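Local atomic coordinates of odorant binding protein, antennal (Anopheles gambiae, PDB entry 3R1P), a protein that probably binds odorant molecules in the mosquito antenna, and here holds palmitic acid in its binding site. Residues Cys35-Val40 / Val117-His122; Ser25-Gln31 / Ala43-Tyr49; Ile20-Glu24 / Cys52-Lys56; Leu87-Cys91 / Cys109-Ala113. All coordinates share one frame; numbering follows the deposited sequence.

Contact 1 of 4, residues Cys35-Val40 / Val117-His122; sequences CLDGTV and VIKFCH. With PLM (palmitic acid), chain G.
C35 is tied covalently to C121, with C35 SG 2.0 Å from C121 SG and a C-S-S-C torsion of 65°. The C35 sulfur lies between its own backbone N and carbonyl carbon (chi1 66°), whereas that of C121 extends anti to its N. Next along, L36 reaches around the bridge with one branch: its CD2 lies 3.7 Å from C121 SG and meets the imidazole of H122 at the edge, in the ring plane. Classic insect odorant-binding proteins are cross-linked by three interlocked disulfides; this bridge is a fourth, fastening the loop after helix 29-32 to the C-terminal helix 114-125. D37 turns away from the helix and closes an Asx turn, OD1 accepting from T39 N at 3.1 Å. G38, with positive phi, brings bare backbone against the helix: I118 CG1 packs 3.5 Å from G38 N, and V117 CG1 lies 3.4 Å from G38 O. V40 then crosses V117 at about a right angle, V40 CG2 being 3.9 Å from V117 CG2, and also touches Y104 and V107 of helix 99-110. From a different side of helix 114-125, F120 CB approaches CC of the palmitic acid at 3.6 Å.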
loop_
_atom_site.group_PDB
_atom_site.type_symbol
_atom_site.label_atom_id
_atom_site.label_comp_id
_atom_site.label_asym_id
_atom_site.label_seq_id
_atom_site.Cartn_x
_atom_site.Cartn_y
_atom_site.Cartn_z
ATOM N N CYS A 35 0.335 -0.858 11.520
ATOM C CA CYS A 35 0.233 -2.111 10.764
ATOM C C CYS A 35 0.687 -3.364 11.541
ATOM O O CYS A 35 0.346 -4.474 11.138
ATOM C CB CYS A 35 0.937 -2.000 9.405
ATOM S SG CYS A 35 2.745 -1.786 9.481
ATOM N N LEU A 36 1.501 -3.195 12.618
ATOM C CA LEU A 36 2.067 -4.300 13.406
ATOM C C LEU A 36 1.060 -5.275 14.027
ATOM O O LEU A 36 1.417 -6.428 14.275
ATOM C CB LEU A 36 3.137 -3.829 14.413
ATOM C CG LEU A 36 4.465 -3.323 13.835
ATOM C CD1 LEU A 36 5.285 -2.601 14.899
ATOM C CD2 LEU A 36 5.281 -4.465 13.217
ATOM N N ASP A 37 -0.194 -4.829 14.227
ATOM C CA ASP A 37 -1.294 -5.655 14.743
ATOM C C ASP A 37 -2.277 -6.071 13.616
ATOM O O ASP A 37 -3.325 -6.657 13.892
ATOM C CB ASP A 37 -2.022 -4.923 15.892
ATOM C CG ASP A 37 -2.794 -3.666 15.547
ATOM O OD1 ASP A 37 -2.866 -3.321 14.356
ATOM O OD2 ASP A 37 -3.321 -3.027 16.470
ATOM N N GLY A 38 -1.917 -5.760 12.369
ATOM C CA GLY A 38 -2.722 -6.087 11.193
ATOM C C GLY A 38 -3.653 -4.993 10.711
ATOM O O GLY A 38 -4.391 -5.204 9.746
ATOM N N THR A 39 -3.642 -3.820 11.369
ATOM C CA THR A 39 -4.526 -2.733 10.932
ATOM C C THR A 39 -3.938 -1.979 9.736
ATOM O O THR A 39 -2.756 -1.646 9.746
ATOM C CB THR A 39 -4.855 -1.769 12.076
ATOM O OG1 THR A 39 -3.663 -1.246 12.619
ATOM C CG2 THR A 39 -5.677 -2.404 13.188
ATOM N N VAL A 40 -4.761 -1.696 8.711
ATOM C CA VAL A 40 -4.290 -0.910 7.568
ATOM C C VAL A 40 -4.210 0.543 8.074
ATOM O O VAL A 40 -5.214 1.040 8.590
ATOM C CB VAL A 40 -5.179 -1.043 6.307
ATOM C CG1 VAL A 40 -4.667 -0.136 5.178
ATOM C CG2 VAL A 40 -5.245 -2.496 5.842
ATOM N N VAL A 117 -1.637 -8.336 6.054
ATOM C CA VAL A 117 -1.209 -6.982 6.429
ATOM C C VAL A 117 0.100 -7.062 7.250
ATOM O O VAL A 117 1.058 -6.367 6.918
ATOM C CB VAL A 117 -2.324 -6.160 7.138
ATOM C CG1 VAL A 117 -1.835 -4.778 7.556
ATOM C CG2 VAL A 117 -3.561 -6.027 6.249
ATOM N N ILE A 118 0.144 -7.945 8.277
ATOM C CA ILE A 118 1.305 -8.143 9.158
ATOM C C ILE A 118 2.587 -8.518 8.378
ATOM O O ILE A 118 3.643 -7.936 8.625
ATOM C CB ILE A 118 0.977 -9.129 10.329
ATOM C CG1 ILE A 118 -0.047 -8.502 11.300
ATOM C CG2 ILE A 118 2.240 -9.536 11.097
ATOM C CD1 ILE A 118 -0.674 -9.474 12.373
ATOM N N LYS A 119 2.480 -9.468 7.435
ATOM C CA LYS A 119 3.599 -9.917 6.603
ATOM C C LYS A 119 4.215 -8.772 5.793
ATOM O O LYS A 119 5.434 -8.605 5.837
ATOM C CB LYS A 119 3.182 -11.078 5.699
ATOM C CG LYS A 119 3.095 -12.406 6.460
ATOM C CD LYS A 119 2.572 -13.534 5.578
ATOM C CE LYS A 119 2.369 -14.815 6.351
ATOM N NZ LYS A 119 1.957 -15.932 5.463
ATOM N N PHE A 120 3.372 -7.954 5.113
ATOM C CA PHE A 120 3.831 -6.785 4.356
ATOM C C PHE A 120 4.358 -5.714 5.310
ATOM O O PHE A 120 5.356 -5.053 5.005
ATOM C CB PHE A 120 2.718 -6.220 3.457
ATOM C CG PHE A 120 2.467 -7.047 2.224
ATOM C CD1 PHE A 120 3.345 -6.998 1.148
ATOM C CD2 PHE A 120 1.347 -7.862 2.130
ATOM C CE1 PHE A 120 3.114 -7.760 0.004
ATOM C CE2 PHE A 120 1.126 -8.637 0.995
ATOM C CZ PHE A 120 2.009 -8.578 -0.064
ATOM N N CYS A 121 3.707 -5.582 6.488
ATOM C CA CYS A 121 4.105 -4.641 7.538
ATOM C C CYS A 121 5.541 -4.934 7.975
ATOM O O CYS A 121 6.357 -4.019 7.984
ATOM C CB CYS A 121 3.131 -4.703 8.711
ATOM S SG CYS A 121 3.530 -3.579 10.066
ATOM N N HIS A 122 5.858 -6.209 8.288
ATOM C CA HIS A 122 7.189 -6.640 8.716
ATOM C C HIS A 122 8.254 -6.422 7.629
ATOM O O HIS A 122 9.335 -5.915 7.924
ATOM C CB HIS A 122 7.177 -8.121 9.123
ATOM C CG HIS A 122 6.430 -8.415 10.393
ATOM N ND1 HIS A 122 6.189 -9.717 10.787
ATOM C CD2 HIS A 122 5.873 -7.576 11.300
ATOM C CE1 HIS A 122 5.530 -9.632 11.932
ATOM N NE2 HIS A 122 5.307 -8.362 12.276
HETATM C C1 PLM G . 10.401 -6.592 -4.827
HETATM O O1 PLM G . 11.362 -7.368 -5.027
HETATM O O2 PLM G . 10.007 -5.789 -5.705
HETATM C C2 PLM G . 9.707 -6.642 -3.476
HETATM C C3 PLM G . 8.594 -5.598 -3.339
HETATM C C4 PLM G . 7.574 -5.967 -2.260
HETATM C C5 PLM G . 6.866 -4.730 -1.704
HETATM C C6 PLM G . 5.352 -4.921 -1.586
HETATM C C7 PLM G . 4.627 -3.588 -1.392
HETATM C C8 PLM G . 3.113 -3.746 -1.511
HETATM C C9 PLM G . 2.364 -2.994 -0.414
HETATM C CA PLM G . 0.915 -3.468 -0.319
HETATM C CB PLM G . 0.209 -2.899 0.908
HETATM C CC PLM G . 0.519 -3.729 2.149
HETATM C CD PLM G . -0.652 -3.764 3.130
HETATM C CE PLM G . -0.810 -2.502 3.983
HETATM C CF PLM G . 0.410 -1.581 3.996
HETATM C CG PLM G . 1.460 -2.063 4.974
#

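Contact 2 of 4, residues Ser25-Gln31 / Ala43-Tyr49; sequences SGASEEQ and APAAKCY
The Y49 ring has S25 OG at its edge, near the ring plane, while Y49 CB lies 3.6 Å from that same oxygen. Anti placement of CG to the backbone N (chi1 166°) carries the ring away from 25-31, to where its OH bonds H18 and its carbons touch L32 and L124. The second flat group, the Q31 carboxamide, comes up against two methyls: A43 CB is 3.5 Å from Q31 NE2, and A45 CB is 4.0 Å from Q31 OE1. What fixes the rotation of this amide is S28, whose N donates to Q31 OE1 at 3.0 Å from 23° off the carbonyl plane; Q31 N in turn donates to S28 OG. Between these ends the backbones come very close. A27 CB rests 3.4 Å from A45 O, and S25 CB 3.3 Å from the same carbonyl oxygen, small side chains permitting the approach. S25 OG has its main polar partner in C21 O, one turn back along its own helix. A water joins the two segments as well, donating to Q31 O and accepting from A43 N. The reciprocal S28-Q31 pair is a capping box, which starts helix 29-32 after the glycine break at G26; the turn thus formed packs on helix 44-56, whose Y49 side chain lies about 5 Å, nearest atoms, from the palmitic acid in the all-helical insect odorant-binding (PBP/GOBP) fold.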
loop_
_atom_site.group_PDB
_atom_site.type_symbol
_atom_site.label_atom_id
_atom_site.label_comp_id
_atom_site.label_asym_id
_atom_site.label_seq_id
_atom_site.Cartn_x
_atom_site.Cartn_y
_atom_site.Cartn_z
ATOM N N SER A 25 5.181 10.979 1.181
ATOM C CA SER A 25 3.879 11.141 1.814
ATOM C C SER A 25 3.913 12.044 3.029
ATOM O O SER A 25 2.919 12.705 3.324
ATOM C CB SER A 25 3.299 9.783 2.192
ATOM O OG SER A 25 4.088 9.125 3.172
ATOM N N GLY A 26 5.038 12.046 3.735
ATOM C CA GLY A 26 5.189 12.816 4.964
ATOM C C GLY A 26 4.508 12.132 6.135
ATOM O O GLY A 26 4.003 12.806 7.039
ATOM N N ALA A 27 4.471 10.778 6.108
ATOM C CA ALA A 27 3.878 9.940 7.156
ATOM C C ALA A 27 4.945 9.531 8.171
ATOM O O ALA A 27 6.070 9.173 7.798
ATOM C CB ALA A 27 3.223 8.709 6.554
ATOM N N SER A 28 4.582 9.594 9.455
ATOM C CA SER A 28 5.501 9.270 10.539
ATOM C C SER A 28 5.633 7.759 10.709
ATOM O O SER A 28 4.739 7.014 10.292
ATOM C CB SER A 28 5.023 9.914 11.836
ATOM O OG SER A 28 3.844 9.290 12.314
ATOM N N GLU A 29 6.727 7.306 11.352
ATOM C CA GLU A 29 6.935 5.887 11.644
ATOM C C GLU A 29 5.803 5.357 12.530
ATOM O O GLU A 29 5.317 4.257 12.280
ATOM C CB GLU A 29 8.307 5.638 12.281
ATOM C CG GLU A 29 9.431 5.519 11.262
ATOM C CD GLU A 29 9.627 4.177 10.571
ATOM O OE1 GLU A 29 8.945 3.195 10.941
ATOM O OE2 GLU A 29 10.493 4.102 9.672
ATOM N N GLU A 30 5.331 6.182 13.498
ATOM C CA GLU A 30 4.233 5.875 14.420
ATOM C C GLU A 30 2.945 5.598 13.659
ATOM O O GLU A 30 2.239 4.658 14.010
ATOM C CB GLU A 30 3.975 7.043 15.392
ATOM C CG GLU A 30 5.015 7.275 16.463
ATOM C CD GLU A 30 4.578 6.841 17.844
ATOM O OE1 GLU A 30 3.364 6.880 18.150
ATOM O OE2 GLU A 30 5.479 6.532 18.653
ATOM N N GLN A 31 2.632 6.424 12.631
ATOM C CA GLN A 31 1.422 6.294 11.800
ATOM C C GLN A 31 1.432 4.991 11.009
ATOM O O GLN A 31 0.398 4.341 10.904
ATOM C CB GLN A 31 1.264 7.495 10.855
ATOM C CG GLN A 31 0.670 8.725 11.534
ATOM C CD GLN A 31 0.776 9.988 10.707
ATOM O OE1 GLN A 31 1.670 10.155 9.863
ATOM N NE2 GLN A 31 -0.115 10.934 10.975
ATOM N N ALA A 43 -4.137 7.208 8.828
ATOM C CA ALA A 43 -3.774 8.628 8.770
ATOM C C ALA A 43 -3.840 9.135 7.317
ATOM O O ALA A 43 -3.486 8.372 6.411
ATOM C CB ALA A 43 -2.374 8.842 9.325
ATOM N N PRO A 44 -4.285 10.397 7.069
ATOM C CA PRO A 44 -4.307 10.914 5.684
ATOM C C PRO A 44 -2.959 10.762 4.983
ATOM O O PRO A 44 -2.918 10.468 3.791
ATOM C CB PRO A 44 -4.664 12.395 5.867
ATOM C CG PRO A 44 -5.413 12.444 7.144
ATOM C CD PRO A 44 -4.746 11.424 8.025
ATOM N N ALA A 45 -1.864 10.913 5.752
ATOM C CA ALA A 45 -0.479 10.792 5.295
ATOM C C ALA A 45 -0.039 9.336 5.091
ATOM O O ALA A 45 0.819 9.081 4.236
ATOM C CB ALA A 45 0.453 11.491 6.279
ATOM N N ALA A 46 -0.592 8.385 5.886
ATOM C CA ALA A 46 -0.247 6.963 5.750
ATOM C C ALA A 46 -0.927 6.357 4.520
ATOM O O ALA A 46 -0.371 5.446 3.900
ATOM C CB ALA A 46 -0.633 6.197 7.007
ATOM N N LYS A 47 -2.126 6.870 4.174
ATOM C CA LYS A 47 -2.893 6.470 2.979
ATOM C C LYS A 47 -2.111 6.874 1.734
ATOM O O LYS A 47 -2.097 6.119 0.762
ATOM C CB LYS A 47 -4.289 7.106 2.967
ATOM C CG LYS A 47 -5.198 6.589 4.075
ATOM C CD LYS A 47 -6.559 7.219 3.985
ATOM C CE LYS A 47 -7.501 6.635 5.005
ATOM N NZ LYS A 47 -8.877 7.155 4.817
ATOM N N CYS A 48 -1.408 8.041 1.788
ATOM C CA CYS A 48 -0.549 8.517 0.702
ATOM C C CYS A 48 0.713 7.683 0.575
ATOM O O CYS A 48 1.191 7.491 -0.548
ATOM C CB CYS A 48 -0.248 10.007 0.830
ATOM S SG CYS A 48 -1.693 11.074 0.593
ATOM N N TYR A 49 1.224 7.123 1.713
ATOM C CA TYR A 49 2.386 6.227 1.723
ATOM C C TYR A 49 2.070 4.985 0.859
ATOM O O TYR A 49 2.914 4.541 0.083
ATOM C CB TYR A 49 2.757 5.833 3.182
ATOM C CG TYR A 49 3.710 4.661 3.294
ATOM C CD1 TYR A 49 5.087 4.857 3.336
ATOM C CD2 TYR A 49 3.235 3.353 3.381
ATOM C CE1 TYR A 49 5.971 3.778 3.417
ATOM C CE2 TYR A 49 4.107 2.271 3.485
ATOM C CZ TYR A 49 5.474 2.485 3.500
ATOM O OH TYR A 49 6.328 1.408 3.586
HETATM O O HOH W 1 -2.027 5.979 10.834
#

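Contact 3 of 4, residues Ile20-Glu24 / Cys52-Lys56; sequences ICIAE and CLFDK
E24 and K56 reach for each other from opposite directions above a disulfide, and their meeting is the polar part of this contact. K56 NZ donates to E24 OE2 at 3.2 Å, a weak hydrogen bond within a salt bridge. The lysine gets there by a bend at its second torsion (chi2 -68°), which folds the chain back over the bridge; on its way the lysine chain runs square across that of I20, K56 CE being 3.9 Å from I20 CG2. The other carboxylate oxygen, E24 OE1, faces sulfur, at 3.8 Å from C52 SG. D55 carries a like charge, its OD1 5.3 Å from E24 OE1, and the nearby positive charge of K56 may offset this.

Beneath the ion pair, C21 SG and C52 SG are bonded at 2.0 Å, which holds C21 CB 3.5 Å from C52 CB. L53 flanks the bridge, its CD2 4.2 Å from C21 SG. Two backbone bonds run inside the segments: I20 O takes the amide of E24, and C52 O that of K56. C21 O has a side-chain donor, the hydroxyl of S25.

The short helical segments cross at 124° with axes 10.0 Å apart, a separation spanned by the cystine. Helix 11-25 is thereby pinned to the end of helix 44-56, while L17 of the former touches L53 and K56. L53 also touches the palmitic acid, whereas F54 turns away to pack on A103 and V107 of helix 99-110.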
loop_
_atom_site.group_PDB
_atom_site.type_symbol
_atom_site.label_atom_id
_atom_site.label_comp_id
_atom_site.label_asym_id
_atom_site.label_seq_id
_atom_site.Cartn_x
_atom_site.Cartn_y
_atom_site.Cartn_z
ATOM N N ILE A 20 11.681 5.961 0.692
ATOM C CA ILE A 20 11.237 6.972 -0.281
ATOM C C ILE A 20 9.799 7.414 0.004
ATOM O O ILE A 20 9.513 8.613 0.029
ATOM C CB ILE A 20 11.449 6.496 -1.739
ATOM C CG1 ILE A 20 12.942 6.487 -2.075
ATOM C CG2 ILE A 20 10.664 7.349 -2.763
ATOM C CD1 ILE A 20 13.311 5.461 -2.996
ATOM N N CYS A 21 8.911 6.440 0.255
ATOM C CA CYS A 21 7.509 6.722 0.510
ATOM C C CYS A 21 7.162 7.395 1.819
ATOM O O CYS A 21 6.171 8.126 1.875
ATOM C CB CYS A 21 6.635 5.521 0.182
ATOM S SG CYS A 21 6.728 5.050 -1.561
ATOM N N ILE A 22 8.037 7.251 2.835
ATOM C CA ILE A 22 7.907 7.973 4.103
ATOM C C ILE A 22 8.156 9.459 3.790
ATOM O O ILE A 22 7.389 10.323 4.232
ATOM C CB ILE A 22 8.918 7.437 5.168
ATOM C CG1 ILE A 22 8.327 6.234 5.912
ATOM C CG2 ILE A 22 9.373 8.544 6.157
ATOM C CD1 ILE A 22 9.011 5.841 7.245
ATOM N N ALA A 23 9.231 9.731 3.012
ATOM C CA ALA A 23 9.672 11.072 2.622
ATOM C C ALA A 23 8.651 11.795 1.750
ATOM O O ALA A 23 8.352 12.960 2.014
ATOM C CB ALA A 23 11.020 10.999 1.916
ATOM N N GLU A 24 8.103 11.102 0.731
ATOM C CA GLU A 24 7.108 11.657 -0.190
ATOM C C GLU A 24 5.760 11.968 0.473
ATOM O O GLU A 24 5.229 13.068 0.296
ATOM C CB GLU A 24 6.901 10.724 -1.390
ATOM C CG GLU A 24 8.032 10.776 -2.397
ATOM C CD GLU A 24 7.697 10.336 -3.813
ATOM O OE1 GLU A 24 6.498 10.149 -4.128
ATOM O OE2 GLU A 24 8.647 10.183 -4.616
ATOM N N CYS A 52 2.077 5.880 -2.768
ATOM C CA CYS A 52 3.477 5.963 -3.147
ATOM C C CYS A 52 4.071 4.587 -3.494
ATOM O O CYS A 52 4.762 4.477 -4.506
ATOM C CB CYS A 52 4.291 6.685 -2.079
ATOM S SG CYS A 52 6.058 6.762 -2.445
ATOM N N LEU A 53 3.785 3.536 -2.673
ATOM C CA LEU A 53 4.255 2.162 -2.909
ATOM C C LEU A 53 3.758 1.611 -4.252
ATOM O O LEU A 53 4.510 0.936 -4.951
ATOM C CB LEU A 53 3.777 1.212 -1.797
ATOM C CG LEU A 53 4.380 1.320 -0.406
ATOM C CD1 LEU A 53 3.772 0.248 0.511
ATOM C CD2 LEU A 53 5.885 1.142 -0.441
ATOM N N PHE A 54 2.480 1.858 -4.584
ATOM C CA PHE A 54 1.888 1.407 -5.846
ATOM C C PHE A 54 2.483 2.157 -7.040
ATOM O O PHE A 54 2.792 1.538 -8.058
ATOM C CB PHE A 54 0.362 1.525 -5.805
ATOM C CG PHE A 54 -0.327 0.570 -4.859
ATOM C CD1 PHE A 54 -1.484 0.947 -4.189
ATOM C CD2 PHE A 54 0.161 -0.719 -4.663
ATOM C CE1 PHE A 54 -2.148 0.047 -3.356
ATOM C CE2 PHE A 54 -0.491 -1.609 -3.814
ATOM C CZ PHE A 54 -1.637 -1.219 -3.163
ATOM N N ASP A 55 2.668 3.470 -6.895
ATOM C CA ASP A 55 3.278 4.315 -7.923
ATOM C C ASP A 55 4.732 3.878 -8.220
ATOM O O ASP A 55 5.086 3.770 -9.388
ATOM C CB ASP A 55 3.217 5.795 -7.503
ATOM C CG ASP A 55 3.825 6.730 -8.528
ATOM O OD1 ASP A 55 4.945 7.226 -8.285
ATOM O OD2 ASP A 55 3.204 6.924 -9.595
ATOM N N LYS A 56 5.556 3.596 -7.179
ATOM C CA LYS A 56 6.965 3.191 -7.374
ATOM C C LYS A 56 7.140 1.831 -8.020
ATOM O O LYS A 56 8.095 1.635 -8.776
ATOM C CB LYS A 56 7.789 3.282 -6.077
ATOM C CG LYS A 56 7.920 4.691 -5.516
ATOM C CD LYS A 56 8.763 5.603 -6.387
ATOM C CE LYS A 56 8.567 7.045 -5.992
ATOM N NZ LYS A 56 9.344 7.959 -6.867
#

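Contact 4 of 4, residues Leu87-Cys91 / Cys109-Ala113; sequences LTREC and CYFNA
C91 and C109 form the covalent core of this contact, C91 SG lying 2.0 Å from C109 SG with a C-S-S-C torsion of -74°. C109 SG extends anti to its backbone N (chi1 -179°), which carries the sulfur out from the side of the last turn of helix 99-110, to the short helix 88-91. Next to the bridge, Y110 lies alongside T88, both side chains heading the same way. The two hydroxyls meet at their ends: T88 OG1 is 3.2 Å from Y110 OH, in a hydrogen bond that either could donate. T88 OG1 lies near the ring plane at the tyrosine's edge, as does the carbonyl oxygen of L87. Y110 CB also packs against C91 CB at 3.9 Å. Farther along the contact, L87 and N112 approach from opposite directions, and L87 CD2 comes to 3.4 Å from N112 ND2.

In the next shell, L69 of helix 69-72 touches T88, C91 and Y110 together, and L73 adds a further contact to the tyrosine. Beyond Y110 the chain leaves the helix at F111, whose ring has Y110 CD2 over one face, 3.6 Å above the plane, and meets F120 edge-to-face. I94 packs on C109.

Chemically, a covalent bond does most of the joining, as suits a secreted protein folded under oxidising conditions. The hydroxyl pair adds one polar link at the end of the tyrosine, whereas the T88 amide is buried with no partner.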
loop_
_atom_site.group_PDB
_atom_site.type_symbol
_atom_site.label_atom_id
_atom_site.label_comp_id
_atom_site.label_asym_id
_atom_site.label_seq_id
_atom_site.Cartn_x
_atom_site.Cartn_y
_atom_site.Cartn_z
ATOM N N LEU A 87 -11.406 -12.172 -5.717
ATOM C CA LEU A 87 -11.488 -10.816 -5.128
ATOM C C LEU A 87 -10.529 -9.815 -5.801
ATOM O O LEU A 87 -10.658 -8.601 -5.622
ATOM C CB LEU A 87 -11.236 -10.863 -3.608
ATOM C CG LEU A 87 -12.115 -9.963 -2.736
ATOM C CD1 LEU A 87 -13.570 -10.354 -2.821
ATOM C CD2 LEU A 87 -11.701 -10.044 -1.314
ATOM N N THR A 88 -9.579 -10.334 -6.589
ATOM C CA THR A 88 -8.615 -9.542 -7.351
ATOM C C THR A 88 -9.338 -8.596 -8.311
ATOM O O THR A 88 -8.977 -7.422 -8.413
ATOM C CB THR A 88 -7.646 -10.476 -8.097
ATOM O OG1 THR A 88 -7.107 -11.433 -7.186
ATOM C CG2 THR A 88 -6.511 -9.726 -8.747
ATOM N N ARG A 89 -10.367 -9.102 -8.998
ATOM C CA ARG A 89 -11.097 -8.294 -9.951
ATOM C C ARG A 89 -11.868 -7.099 -9.333
ATOM O O ARG A 89 -11.695 -5.990 -9.802
ATOM C CB ARG A 89 -11.943 -9.162 -10.891
ATOM C CG ARG A 89 -13.185 -9.752 -10.244
ATOM C CD ARG A 89 -13.347 -11.231 -10.467
ATOM N NE ARG A 89 -14.581 -11.683 -9.831
ATOM C CZ ARG A 89 -14.830 -12.927 -9.449
ATOM N NH1 ARG A 89 -13.931 -13.883 -9.646
ATOM N NH2 ARG A 89 -15.985 -13.228 -8.866
ATOM N N GLU A 90 -12.637 -7.308 -8.247
ATOM C CA GLU A 90 -13.379 -6.197 -7.662
ATOM C C GLU A 90 -12.488 -5.106 -7.050
ATOM O O GLU A 90 -12.699 -3.913 -7.300
ATOM C CB GLU A 90 -14.523 -6.666 -6.736
ATOM C CG GLU A 90 -14.243 -6.679 -5.248
ATOM C CD GLU A 90 -15.475 -6.899 -4.391
ATOM O OE1 GLU A 90 -15.920 -5.933 -3.731
ATOM O OE2 GLU A 90 -15.992 -8.040 -4.375
ATOM N N CYS A 91 -11.465 -5.537 -6.292
ATOM C CA CYS A 91 -10.553 -4.626 -5.624
ATOM C C CYS A 91 -9.655 -3.876 -6.600
ATOM O O CYS A 91 -9.187 -2.794 -6.263
ATOM C CB CYS A 91 -9.736 -5.361 -4.569
ATOM S SG CYS A 91 -10.720 -6.263 -3.344
ATOM N N CYS A 109 -9.879 -3.544 0.719
ATOM C CA CYS A 109 -10.650 -4.506 -0.060
ATOM C C CYS A 109 -9.879 -5.831 -0.231
ATOM O O CYS A 109 -10.423 -6.898 0.051
ATOM C CB CYS A 109 -11.009 -3.875 -1.408
ATOM S SG CYS A 109 -11.996 -4.909 -2.519
ATOM N N TYR A 110 -8.626 -5.748 -0.720
ATOM C CA TYR A 110 -7.778 -6.887 -1.079
ATOM C C TYR A 110 -7.055 -7.606 0.058
ATOM O O TYR A 110 -7.050 -8.835 0.086
ATOM C CB TYR A 110 -6.815 -6.493 -2.203
ATOM C CG TYR A 110 -6.262 -7.670 -2.970
ATOM C CD1 TYR A 110 -7.080 -8.440 -3.795
ATOM C CD2 TYR A 110 -4.913 -8.005 -2.891
ATOM C CE1 TYR A 110 -6.580 -9.542 -4.490
ATOM C CE2 TYR A 110 -4.393 -9.085 -3.605
ATOM C CZ TYR A 110 -5.226 -9.841 -4.419
ATOM O OH TYR A 110 -4.721 -10.910 -5.131
ATOM N N PHE A 111 -6.412 -6.850 0.961
ATOM C CA PHE A 111 -5.690 -7.421 2.102
ATOM C C PHE A 111 -6.559 -7.339 3.360
ATOM O O PHE A 111 -6.240 -6.627 4.306
ATOM C CB PHE A 111 -4.297 -6.768 2.280
ATOM C CG PHE A 111 -3.425 -6.843 1.046
ATOM C CD1 PHE A 111 -3.192 -5.715 0.269
ATOM C CD2 PHE A 111 -2.869 -8.052 0.638
ATOM C CE1 PHE A 111 -2.383 -5.787 -0.872
ATOM C CE2 PHE A 111 -2.072 -8.124 -0.511
ATOM C CZ PHE A 111 -1.825 -6.991 -1.251
ATOM N N ASN A 112 -7.694 -8.055 3.332
ATOM C CA ASN A 112 -8.677 -8.082 4.418
ATOM C C ASN A 112 -8.245 -8.933 5.623
ATOM O O ASN A 112 -8.684 -8.658 6.742
ATOM C CB ASN A 112 -10.056 -8.515 3.897
ATOM C CG ASN A 112 -10.053 -9.761 3.035
ATOM O OD1 ASN A 112 -9.291 -10.713 3.247
ATOM N ND2 ASN A 112 -10.879 -9.755 2.009
ATOM N N ALA A 113 -7.403 -9.969 5.391
ATOM C CA ALA A 113 -6.901 -10.852 6.447
ATOM C C ALA A 113 -5.748 -10.195 7.203
ATOM O O ALA A 113 -4.865 -9.599 6.587
ATOM C CB ALA A 113 -6.461 -12.190 5.870
#

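Overall arrangement
From the N terminus, helix 11-25 opens contact 3, which closes on helix 44-56 at 52-56. Within that loop lies contact 2, running from 25-31 to 43-49, so the two share helix 44-56 and touch through Y49 and C21. Contact 1 starts at 35-40, inside both of these loops, and closes only at 117-122; it therefore crosses contacts 2 and 3 and ties the early part of the chain to helix 114-125. Contact 4 opens and closes within the long loop of contact 1, joining 87-91 to the end of helix 99-110, and reaches contact 1 where F111 packs on V117 and F120. Contacts 2 and 3 lie across the chain's centre from contact 4.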